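Side-chain contacts in inorganic pyrophosphatase (Shewanella sp. AS-11, PDB 6LL8), which probably hydrolyses diphosphate to two phosphate ions with the help of divalent metal ions, with manganese as cofactor: residues S43-T46 with A47-E51; S117-V120 with I121-Y125; D147-I150 with F151-P154; C156-A159 with D160-V164; V179-D182 with M183-K187. All blocks are in the same frame, centred on the assembly; numbering follows the deposited sequence.

Interaction 1. Residues S43-T46 with A47-E51; sequences SPET and AFILE
Glu-45 and Ile-49 run alongside each other, one helical turn apart, on the buried flank of helix 44-53. Ile-49 CD1 comes 4.1 Å from Glu-45 OE1, and CG1 of the same isoleucine rests 3.4 Å from Glu-45 O. The carboxylate is buried but not abandoned: OE1 bonds to Ser-14 and OE2 to Ser-146. Next to it Thr-46, with OG1 beside its own backbone N (chi1 -52°), turns that hydroxyl to Ser-43 OG at 3.0 Å and to Ser-14, while CG2 heads for Leu-50. Ser-43 is the N-cap, and the first full turn closes where Ala-47 N donates to Ser-43 O over 3.0 Å, an almost straight bond. The looser side is Ala-47, exposed to solvent, with Pro-44 and Phe-48 partly so. The Ala-47 methyl only skirts Ser-43 O, and the Phe-48 ring swings off from the first turn, leaving CB as the touching atom, 3.3 Å from Glu-45 O. The helix connects strand 34-38 to strand 59-60 as a beta-alpha-beta crossover; Thr-46 and Leu-50 pack on Ile-17 of helix 14-29, Ile-49 reaches helix 134-147, and Pro-44 and Phe-48 meet Val-186 of helix 176-187.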
# COMPACT_ATOMS: atom_id res chain seq x y z
N SER A 43 0.36 10.66 2.59
CA SER A 43 0.33 10.41 4.03
C SER A 43 1.44 11.18 4.73
O SER A 43 2.44 11.57 4.10
CB SER A 43 0.50 8.95 4.31
OG SER A 43 1.84 8.56 4.02
N PRO A 44 1.32 11.41 6.05
CA PRO A 44 2.44 11.97 6.79
C PRO A 44 3.75 11.20 6.63
O PRO A 44 4.81 11.80 6.52
CB PRO A 44 1.94 12.04 8.23
CG PRO A 44 0.43 12.21 8.07
CD PRO A 44 0.08 11.35 6.86
N GLU A 45 3.66 9.87 6.62
CA GLU A 45 4.89 9.05 6.45
C GLU A 45 5.54 9.37 5.12
O GLU A 45 6.77 9.55 5.02
CB GLU A 45 4.54 7.57 6.52
CG GLU A 45 5.74 6.66 6.39
CD GLU A 45 5.56 5.27 5.84
OE1 GLU A 45 5.22 5.10 4.72
OE2 GLU A 45 5.91 4.39 6.58
N THR A 46 4.76 9.41 4.04
CA THR A 46 5.35 9.65 2.71
C THR A 46 5.91 11.06 2.64
O THR A 46 6.98 11.27 2.06
CB THR A 46 4.36 9.40 1.58
OG1 THR A 46 3.78 8.09 1.75
CG2 THR A 46 5.03 9.50 0.23
N ALA A 47 5.22 12.04 3.21
CA ALA A 47 5.75 13.41 3.22
C ALA A 47 7.11 13.43 3.92
O ALA A 47 8.02 14.13 3.48
CB ALA A 47 4.74 14.33 3.88
N PHE A 48 7.22 12.70 5.03
CA PHE A 48 8.48 12.60 5.78
C PHE A 48 9.58 12.06 4.90
O PHE A 48 10.71 12.58 4.88
CB PHE A 48 8.23 11.75 7.03
CG PHE A 48 9.46 11.44 7.85
CD1 PHE A 48 9.84 12.29 8.85
CD2 PHE A 48 10.21 10.29 7.63
CE1 PHE A 48 10.97 12.04 9.61
CE2 PHE A 48 11.34 10.02 8.41
CZ PHE A 48 11.69 10.89 9.40
N ILE A 49 9.29 10.98 4.18
CA ILE A 49 10.32 10.34 3.31
C ILE A 49 10.76 11.32 2.22
O ILE A 49 11.97 11.49 1.96
CB ILE A 49 9.76 9.05 2.71
CG1 ILE A 49 9.52 7.98 3.79
CG2 ILE A 49 10.67 8.53 1.60
CD1 ILE A 49 8.66 6.82 3.29
N LEU A 50 9.79 11.93 1.54
CA LEU A 50 10.14 12.81 0.42
C LEU A 50 10.92 14.02 0.93
O LEU A 50 11.86 14.46 0.27
CB LEU A 50 8.92 13.25 -0.38
CG LEU A 50 8.17 12.14 -1.12
CD1 LEU A 50 7.24 12.75 -2.16
CD2 LEU A 50 9.07 11.10 -1.78
N GLU A 51 10.56 14.57 2.08
CA GLU A 51 11.28 15.73 2.61
C GLU A 51 12.71 15.32 2.94
O GLU A 51 13.67 16.07 2.65
CB GLU A 51 10.55 16.33 3.81
CG GLU A 51 11.22 17.60 4.32
CD GLU A 51 12.50 17.53 5.12
OE1 GLU A 51 12.81 16.48 5.70
OE2 GLU A 51 13.20 18.59 5.15

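Interaction 2. Residues S117-V120 with I121-Y125; sequences SNTV and IKMMY. Unlike the reference sequence in segment 117-120: Ser-117 (reference Arg).
Asn-118 and Ile-121 run side by side at the start of helix 117-128, the amide oxygen OD1 of the asparagine 4.0 Å from Ile-121 CD1. Four backbone bonds, each from a residue to the one four places earlier, tie the turns together. Ile-121 N gives its hydrogen to Ser-117 O at 2.9 Å, and Met-124 N does the same for Val-120 O; between them, Lys-122 N bonds to Asn-118 O, and Met-123 N makes the longest of the four, 3.2 Å to Thr-119 O.

Aliphatic carbons pack round these carbonyl oxygens. Ile-121 CG1 sits beside its own backbone N (chi1 -64°), which lays it 3.5 Å from Ser-117 O, and Met-124 CG is set 3.4 Å from Val-120 O. Val-120 itself points outward from the following turn, onto Val-93 of strand 88-94, which Ile-121 and Met-124 also touch. The helix is thus packed on the parallel sheet of the DHH domain, with its first turn directed at the metal centre.

Polar side chains look beyond the helix. Ser-117, which replaces the arginine of the reference sequence, bonds through OG to Asp-73, and Asn-118 through ND2 to Asp-15; both aspartates bind magnesium, so serine and asparagine act as a second shell. Asn-118 OD1, by contrast, is buried without a hydrogen-bonding partner. Thr-119 OG1 pairs with Asp-160, and Lys-122, bent at chi2 (-81°), carries NZ into a salt bridge with Asp-126, one turn further on.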
# COMPACT_ATOMS: atom_id res chain seq x y z
N SER A 117 6.93 -3.26 -3.77
CA SER A 117 7.06 -3.02 -5.21
C SER A 117 8.43 -2.46 -5.53
O SER A 117 8.98 -2.74 -6.61
CB SER A 117 6.01 -2.05 -5.72
OG SER A 117 4.69 -2.50 -5.53
N ASN A 118 9.00 -1.64 -4.67
CA ASN A 118 10.31 -1.02 -4.93
C ASN A 118 11.42 -2.06 -4.94
O ASN A 118 12.45 -1.77 -5.58
CB ASN A 118 10.60 0.14 -3.97
CG ASN A 118 9.99 1.45 -4.43
OD1 ASN A 118 10.63 2.15 -5.22
ND2 ASN A 118 8.75 1.73 -4.05
N THR A 119 11.24 -3.21 -4.32
CA THR A 119 12.22 -4.32 -4.47
C THR A 119 12.24 -4.76 -5.92
O THR A 119 13.32 -5.03 -6.50
CB THR A 119 11.89 -5.44 -3.50
OG1 THR A 119 11.98 -4.89 -2.19
CG2 THR A 119 12.80 -6.64 -3.64
N VAL A 120 11.07 -4.87 -6.53
CA VAL A 120 10.96 -5.27 -7.95
C VAL A 120 11.51 -4.14 -8.83
O VAL A 120 12.21 -4.40 -9.81
CB VAL A 120 9.52 -5.63 -8.31
CG1 VAL A 120 9.49 -6.19 -9.73
CG2 VAL A 120 8.92 -6.62 -7.34
N ILE A 121 11.22 -2.88 -8.52
CA ILE A 121 11.79 -1.78 -9.32
C ILE A 121 13.31 -1.82 -9.25
O ILE A 121 13.95 -1.58 -10.26
CB ILE A 121 11.17 -0.44 -8.87
CG1 ILE A 121 9.67 -0.44 -9.14
CG2 ILE A 121 11.86 0.71 -9.56
CD1 ILE A 121 8.92 0.73 -8.52
N LYS A 122 13.90 -2.16 -8.11
CA LYS A 122 15.37 -2.28 -8.05
C LYS A 122 15.81 -3.36 -9.02
O LYS A 122 16.83 -3.18 -9.71
CB LYS A 122 15.79 -2.53 -6.61
CG LYS A 122 17.23 -2.20 -6.31
CD LYS A 122 18.22 -3.17 -6.69
CE LYS A 122 19.60 -2.69 -6.22
NZ LYS A 122 20.55 -3.74 -6.57
N MET A 123 15.09 -4.47 -9.10
CA MET A 123 15.42 -5.53 -10.08
C MET A 123 15.37 -4.98 -11.50
O MET A 123 16.17 -5.40 -12.34
CB MET A 123 14.45 -6.71 -9.99
CG MET A 123 14.57 -7.50 -8.72
SD MET A 123 13.16 -8.66 -8.65
CE MET A 123 13.41 -9.40 -7.04
N MET A 124 14.46 -4.06 -11.77
CA MET A 124 14.40 -3.44 -13.10
C MET A 124 15.63 -2.57 -13.37
O MET A 124 16.22 -2.65 -14.46
CB MET A 124 13.11 -2.63 -13.23
CG MET A 124 11.87 -3.45 -13.09
SD MET A 124 10.32 -2.51 -13.07
CE MET A 124 10.21 -2.06 -14.78
N TYR A 125 16.06 -1.79 -12.40
CA TYR A 125 17.30 -1.01 -12.56
C TYR A 125 18.45 -1.97 -12.87
O TYR A 125 19.28 -1.66 -13.74
CB TYR A 125 17.66 -0.19 -11.33
CG TYR A 125 16.96 1.13 -11.21
CD1 TYR A 125 15.72 1.28 -10.60
CD2 TYR A 125 17.63 2.28 -11.59
CE1 TYR A 125 15.13 2.52 -10.46
CE2 TYR A 125 17.05 3.53 -11.46
CZ TYR A 125 15.80 3.66 -10.87
OH TYR A 125 15.27 4.92 -10.72

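Interaction 3. Residues D147-I150 with F151-P154; sequences DTVI and FKSP. With MG (magnesium ion), chain D; MG (magnesium ion), chain F; 2PN (imidodiphosphoric acid), chain I.
Thr-148 OG1 is gripped by two partners: Phe-151 N donates to it over 3.2 Å, and it bonds back to Ile-144 O in the last turn of helix 134-147. The hydroxyl stands between backbone N and carbonyl carbon (chi1 68°), a setting that turns it to the edge of the Phe-151 ring, 3.6 Å from CD1. Val-149, with positive phi, ends the helix in a Schellman motif and opens a type I' turn closed by Lys-152 N to Val-149 O at 2.9 Å. Ser-153 N then returns to Thr-148 O. The Phe-151 ring lies along Thr-148 and packs beyond it on Ile-161 and Val-164; an alanine in its place would probably open a gap between the turn and helix 158-171. A water donates to Asp-147 O at 2.7 Å and also bonds to Ser-153 OG, which pairs with Thr-155 OG1 too. Asp-147 bridges two magnesium ions, OD2 binding one at 2.1 Å and OD1 the other at 2.2 Å, and each ion also takes an oxygen of the same phosphoryl group of the imidodiphosphate. A carboxylate that bridges two ions, one through each oxygen, is held against rotation, and the paired ions would be expected to draw negative charge from that phosphoryl group.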
# COMPACT_ATOMS: atom_id res chain seq x y z
N ASP A 147 6.92 -1.06 3.75
CA ASP A 147 6.08 -2.21 3.33
C ASP A 147 6.42 -3.48 4.10
O ASP A 147 5.52 -4.26 4.38
CB ASP A 147 6.24 -2.47 1.85
CG ASP A 147 5.17 -1.82 1.00
OD1 ASP A 147 4.70 -0.76 1.41
OD2 ASP A 147 4.87 -2.31 -0.12
N THR A 148 7.68 -3.68 4.44
CA THR A 148 8.08 -4.88 5.17
C THR A 148 7.99 -4.70 6.68
O THR A 148 8.32 -5.65 7.40
CB THR A 148 9.47 -5.34 4.80
OG1 THR A 148 10.46 -4.43 5.26
CG2 THR A 148 9.63 -5.65 3.33
N VAL A 149 7.58 -3.54 7.15
CA VAL A 149 7.49 -3.28 8.60
C VAL A 149 8.86 -3.57 9.23
O VAL A 149 9.00 -4.33 10.20
CB VAL A 149 6.32 -3.99 9.29
CG1 VAL A 149 6.13 -3.45 10.71
CG2 VAL A 149 5.04 -3.84 8.48
N ILE A 150 9.89 -2.95 8.69
CA ILE A 150 11.27 -3.11 9.22
C ILE A 150 11.61 -4.60 9.26
O ILE A 150 12.22 -5.09 10.22
CB ILE A 150 11.48 -2.42 10.57
CG1 ILE A 150 10.62 -1.17 10.80
CG2 ILE A 150 12.96 -2.10 10.72
CD1 ILE A 150 10.73 -0.55 12.20
N PHE A 151 11.24 -5.30 8.21
CA PHE A 151 11.51 -6.74 7.99
C PHE A 151 10.65 -7.64 8.87
O PHE A 151 10.83 -8.87 8.81
CB PHE A 151 12.99 -7.10 8.13
CG PHE A 151 13.97 -6.23 7.41
CD1 PHE A 151 13.68 -5.64 6.19
CD2 PHE A 151 15.26 -6.13 7.88
CE1 PHE A 151 14.64 -4.91 5.52
CE2 PHE A 151 16.22 -5.41 7.20
CZ PHE A 151 15.90 -4.79 6.01
N LYS A 152 9.73 -7.10 9.65
CA LYS A 152 8.90 -7.94 10.54
C LYS A 152 7.73 -8.59 9.81
O LYS A 152 7.22 -9.61 10.24
CB LYS A 152 8.31 -7.08 11.66
CG LYS A 152 9.31 -6.44 12.61
CD LYS A 152 8.67 -5.41 13.55
CE LYS A 152 9.64 -4.76 14.53
NZ LYS A 152 8.95 -4.54 15.80
N SER A 153 7.26 -7.97 8.75
CA SER A 153 6.07 -8.49 8.05
C SER A 153 6.39 -9.84 7.43
O SER A 153 7.46 -10.01 6.85
CB SER A 153 5.62 -7.53 6.99
OG SER A 153 4.45 -8.02 6.36
N PRO A 154 5.43 -10.77 7.39
CA PRO A 154 5.65 -12.04 6.72
C PRO A 154 5.75 -11.94 5.20
O PRO A 154 6.14 -12.91 4.58
CB PRO A 154 4.47 -12.90 7.15
CG PRO A 154 3.40 -11.94 7.43
CD PRO A 154 4.12 -10.74 8.04
MG MG D . 3.40 -2.11 -1.67
MG MG F . 2.63 -0.02 1.34
P1 2PN I . 0.81 -2.40 0.14
O1 2PN I . 0.13 -1.40 -0.79
O2 2PN I . 1.19 -1.78 1.46
O3 2PN I . 1.98 -3.07 -0.55
N1 2PN I . -0.30 -3.58 0.44
P2 2PN I . -1.17 -4.04 1.76
O4 2PN I . -2.61 -4.11 1.26
O5 2PN I . -1.02 -2.99 2.83
O6 2PN I . -0.66 -5.40 2.20
O HOH W 1 3.38 -5.69 5.30
O HOH W 2 1.87 -0.03 3.60
O HOH W 3 4.13 1.85 1.57

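Interaction 4. Residues C156-A159 with D160-V164; sequences CTTA and DIRCV
The side chains of Thr-157 and Asp-160 cross at a slant at the start of helix 158-171, and one carboxylate oxygen takes both donors of the threonine. Thr-157 N meets Asp-160 OD2 on its anti lone pair at 2.9 Å, whereas Thr-157 OG1 donates to the same oxygen from above the carboxylate plane, 51° out of it, at 2.8 Å. Asp-160 CG stands beside its own backbone N (chi1 -61°), and from there the carboxylate folds back over the N-cap. Thr-157 is that N-cap, its carbonyl receiving Ile-161 N at 3.3 Å and, weakly, Asp-160 N. Such backward gripping of the cap residue's N-H by the third residue after it is one half of a capping box. Replacing Asp-160 by an alanine would probably leave Thr-157 N and Thr-157 OG1 without the acceptor they share.

On another flank, in the conformer given, one of two, the Arg-162 chain bends at chi3 (-49°) and its guanidinium lies with one face over Ala-159 CA; this placement is doubtful. Cys-156 SG packs against Ile-161 CG1 at 3.8 Å.

Asp-160 OD1 bonds to Thr-119 of helix 117-128 while OD2 also accepts from Gly-115 N in the loop before that helix, and Asp-160 and Val-164 rest on Ile-144 of helix 134-147; Cys-156 covers Phe-151 in the loop that leads here from helix 134-147.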
# COMPACT_ATOMS: atom_id res chain seq x y z
N CYS A 156 8.02 -10.09 3.95
CA CYS A 156 9.45 -9.79 3.74
C CYS A 156 10.16 -11.05 3.25
O CYS A 156 9.92 -12.15 3.76
CB CYS A 156 10.09 -9.30 5.02
SG CYS A 156 11.74 -8.61 4.79
N THR A 157 11.02 -10.87 2.26
CA THR A 157 11.86 -11.94 1.70
C THR A 157 13.31 -11.52 1.80
O THR A 157 13.65 -10.37 2.00
CB THR A 157 11.50 -12.23 0.25
OG1 THR A 157 11.91 -11.15 -0.58
CG2 THR A 157 10.02 -12.51 0.06
N THR A 158 14.20 -12.48 1.59
CA THR A 158 15.65 -12.20 1.50
C THR A 158 15.92 -11.13 0.44
O THR A 158 16.77 -10.27 0.64
CB THR A 158 16.41 -13.48 1.16
OG1 THR A 158 16.08 -14.45 2.16
CG2 THR A 158 17.90 -13.22 1.09
N ALA A 159 15.18 -11.16 -0.67
CA ALA A 159 15.38 -10.14 -1.72
C ALA A 159 15.14 -8.73 -1.19
O ALA A 159 15.85 -7.82 -1.55
CB ALA A 159 14.53 -10.41 -2.92
N ASP A 160 14.12 -8.57 -0.36
CA ASP A 160 13.81 -7.23 0.20
C ASP A 160 14.94 -6.76 1.11
O ASP A 160 15.33 -5.60 1.07
CB ASP A 160 12.51 -7.23 0.99
CG ASP A 160 11.31 -7.63 0.15
OD1 ASP A 160 10.87 -6.79 -0.69
OD2 ASP A 160 10.82 -8.78 0.31
N ILE A 161 15.46 -7.66 1.94
CA ILE A 161 16.54 -7.32 2.89
C ILE A 161 17.79 -6.94 2.11
O ILE A 161 18.41 -5.90 2.39
CB ILE A 161 16.78 -8.45 3.87
CG1 ILE A 161 15.54 -8.67 4.73
CG2 ILE A 161 18.00 -8.13 4.72
CD1 ILE A 161 15.58 -9.89 5.61
N ARG A 162 18.16 -7.77 1.13
CA ARG A 162 19.36 -7.48 0.32
C ARG A 162 19.18 -6.15 -0.41
O ARG A 162 20.13 -5.38 -0.53
CB ARG A 162 19.61 -8.60 -0.67
CG ARG A 162 20.04 -9.93 -0.06
CD ARG A 162 20.52 -10.93 -1.11
NE ARG A 162 19.57 -11.04 -2.22
CZ ARG A 162 18.68 -12.02 -2.39
NH1 ARG A 162 18.64 -13.05 -1.56
NH2 ARG A 162 17.86 -11.99 -3.43
N CYS A 163 17.97 -5.89 -0.90
CA CYS A 163 17.71 -4.64 -1.60
C CYS A 163 17.89 -3.44 -0.66
O CYS A 163 18.54 -2.45 -1.01
CB CYS A 163 16.32 -4.80 -2.19
SG CYS A 163 15.97 -3.48 -3.33
N VAL A 164 17.32 -3.52 0.54
CA VAL A 164 17.49 -2.41 1.52
C VAL A 164 18.99 -2.21 1.81
O VAL A 164 19.44 -1.07 1.87
CB VAL A 164 16.69 -2.65 2.79
CG1 VAL A 164 17.16 -1.75 3.93
CG2 VAL A 164 15.21 -2.43 2.52

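Interaction 5. Residues V179-D182 with M183-K187; sequences VGMD and MFKVK
Met-183 N bonds to Val-179 O at 3.1 Å, and its side chain runs back along the same turn, CG lying 3.6 Å from Val-179 O. In the conformer given, one of two, a bend at chi3 (-69°) brings the methyl CE 3.6 Å from Gly-180 CA. Phe-184 comes next: its N donates to Gly-180 O over 3.3 Å, and CG lies beside the backbone N (chi1 -73°), so that the ring presents its edge to the same oxygen, CD2 being 3.3 Å away. One carbonyl therefore meets both the N-H and the ring edge of a single residue. All this belongs to helix 176-187, which lies largely in the DHHA2 sequence range and covers helix 44-53 and helix 134-147: Met-183 packs on Glu-45, Ile-49 and Cys-142, and Phe-184 on Val-149 and Ile-150 of the loop after helix 134-147. Lys-185 is exposed and extended, crossing Met-181 with CE 4.0 Å from Met-181 CG; its N bonds to Met-181 O at 2.9 Å. Lys-185 NZ and Asp-182 OD1 are too far apart, at 5.3 Å, for a salt bridge. Val-186 lays CG2 3.4 Å from Asp-182 O, to which its N also donates.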
# COMPACT_ATOMS: atom_id res chain seq x y z
N VAL A 179 15.85 4.44 10.50
CA VAL A 179 14.98 5.15 9.55
C VAL A 179 13.62 4.44 9.52
O VAL A 179 12.60 5.11 9.55
CB VAL A 179 15.62 5.27 8.16
CG1 VAL A 179 14.67 5.94 7.19
CG2 VAL A 179 16.94 6.03 8.23
N GLY A 180 13.62 3.12 9.50
CA GLY A 180 12.39 2.32 9.57
C GLY A 180 11.58 2.72 10.77
O GLY A 180 10.37 2.99 10.66
N MET A 181 12.19 2.73 11.95
CA MET A 181 11.46 3.06 13.17
C MET A 181 10.95 4.50 13.11
O MET A 181 9.83 4.75 13.55
CB MET A 181 12.32 2.80 14.39
CG MET A 181 11.51 2.90 15.67
SD MET A 181 10.11 1.75 15.78
CE MET A 181 10.96 0.19 15.78
N ASP A 182 11.74 5.42 12.57
CA ASP A 182 11.30 6.82 12.43
C ASP A 182 9.96 6.85 11.68
O ASP A 182 9.05 7.60 12.04
CB ASP A 182 12.30 7.67 11.68
CG ASP A 182 13.53 8.05 12.46
OD1 ASP A 182 13.55 7.78 13.65
OD2 ASP A 182 14.46 8.51 11.81
N MET A 183 9.87 6.13 10.58
CA MET A 183 8.65 6.13 9.76
C MET A 183 7.45 5.66 10.57
O MET A 183 6.35 6.24 10.43
CB MET A 183 8.84 5.26 8.53
CG MET A 183 9.74 5.96 7.49
SD MET A 183 9.87 5.01 5.97
CE MET A 183 10.84 3.63 6.56
N PHE A 184 7.63 4.62 11.37
CA PHE A 184 6.52 4.13 12.21
C PHE A 184 6.21 5.06 13.37
O PHE A 184 5.05 5.13 13.78
CB PHE A 184 6.72 2.66 12.58
CG PHE A 184 6.49 1.76 11.40
CD1 PHE A 184 5.20 1.41 11.03
CD2 PHE A 184 7.54 1.35 10.60
CE1 PHE A 184 4.99 0.66 9.88
CE2 PHE A 184 7.31 0.59 9.47
CZ PHE A 184 6.03 0.26 9.10
N LYS A 185 7.18 5.80 13.86
CA LYS A 185 6.88 6.87 14.84
C LYS A 185 6.04 7.97 14.19
O LYS A 185 5.11 8.46 14.79
CB LYS A 185 8.17 7.44 15.44
CG LYS A 185 8.91 6.47 16.35
CD LYS A 185 10.16 7.11 16.91
CE LYS A 185 10.98 6.25 17.79
NZ LYS A 185 11.85 7.15 18.60
N VAL A 186 6.34 8.32 12.94
CA VAL A 186 5.48 9.28 12.21
C VAL A 186 4.08 8.71 12.05
O VAL A 186 3.10 9.42 12.31
CB VAL A 186 6.11 9.66 10.87
CG1 VAL A 186 5.14 10.48 10.03
CG2 VAL A 186 7.39 10.45 11.09
N LYS A 187 3.95 7.45 11.66
CA LYS A 187 2.63 6.82 11.47
C LYS A 187 1.85 6.83 12.78
O LYS A 187 0.62 6.84 12.73
CB LYS A 187 2.74 5.39 10.93
CG LYS A 187 3.11 5.28 9.47
CD LYS A 187 3.11 3.80 8.93
CE LYS A 187 2.87 3.62 7.40
NZ LYS A 187 3.26 2.30 6.77

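The five contacts follow one another along the chain without overlap, from helix 44-53 through helix 117-128 and the loop after helix 134-147 to helices 158-171 and 176-187. Interactions 1 and 2, both in the DHH domain, have centres 20 Å apart and do not touch. Interaction 5 closes on interaction 1, with centres 10 Å apart and Ile-49 against Met-183, and also on interaction 3 through Ile-150 and Phe-184. In space, the centre of interaction 4 is 10 Å from that of interaction 3 and 11 Å from that of interaction 2. Interactions 2 and 3 meet at Ser-117 and Asp-147, where second-shell residues and a metal ligand approach the same magnesium centre.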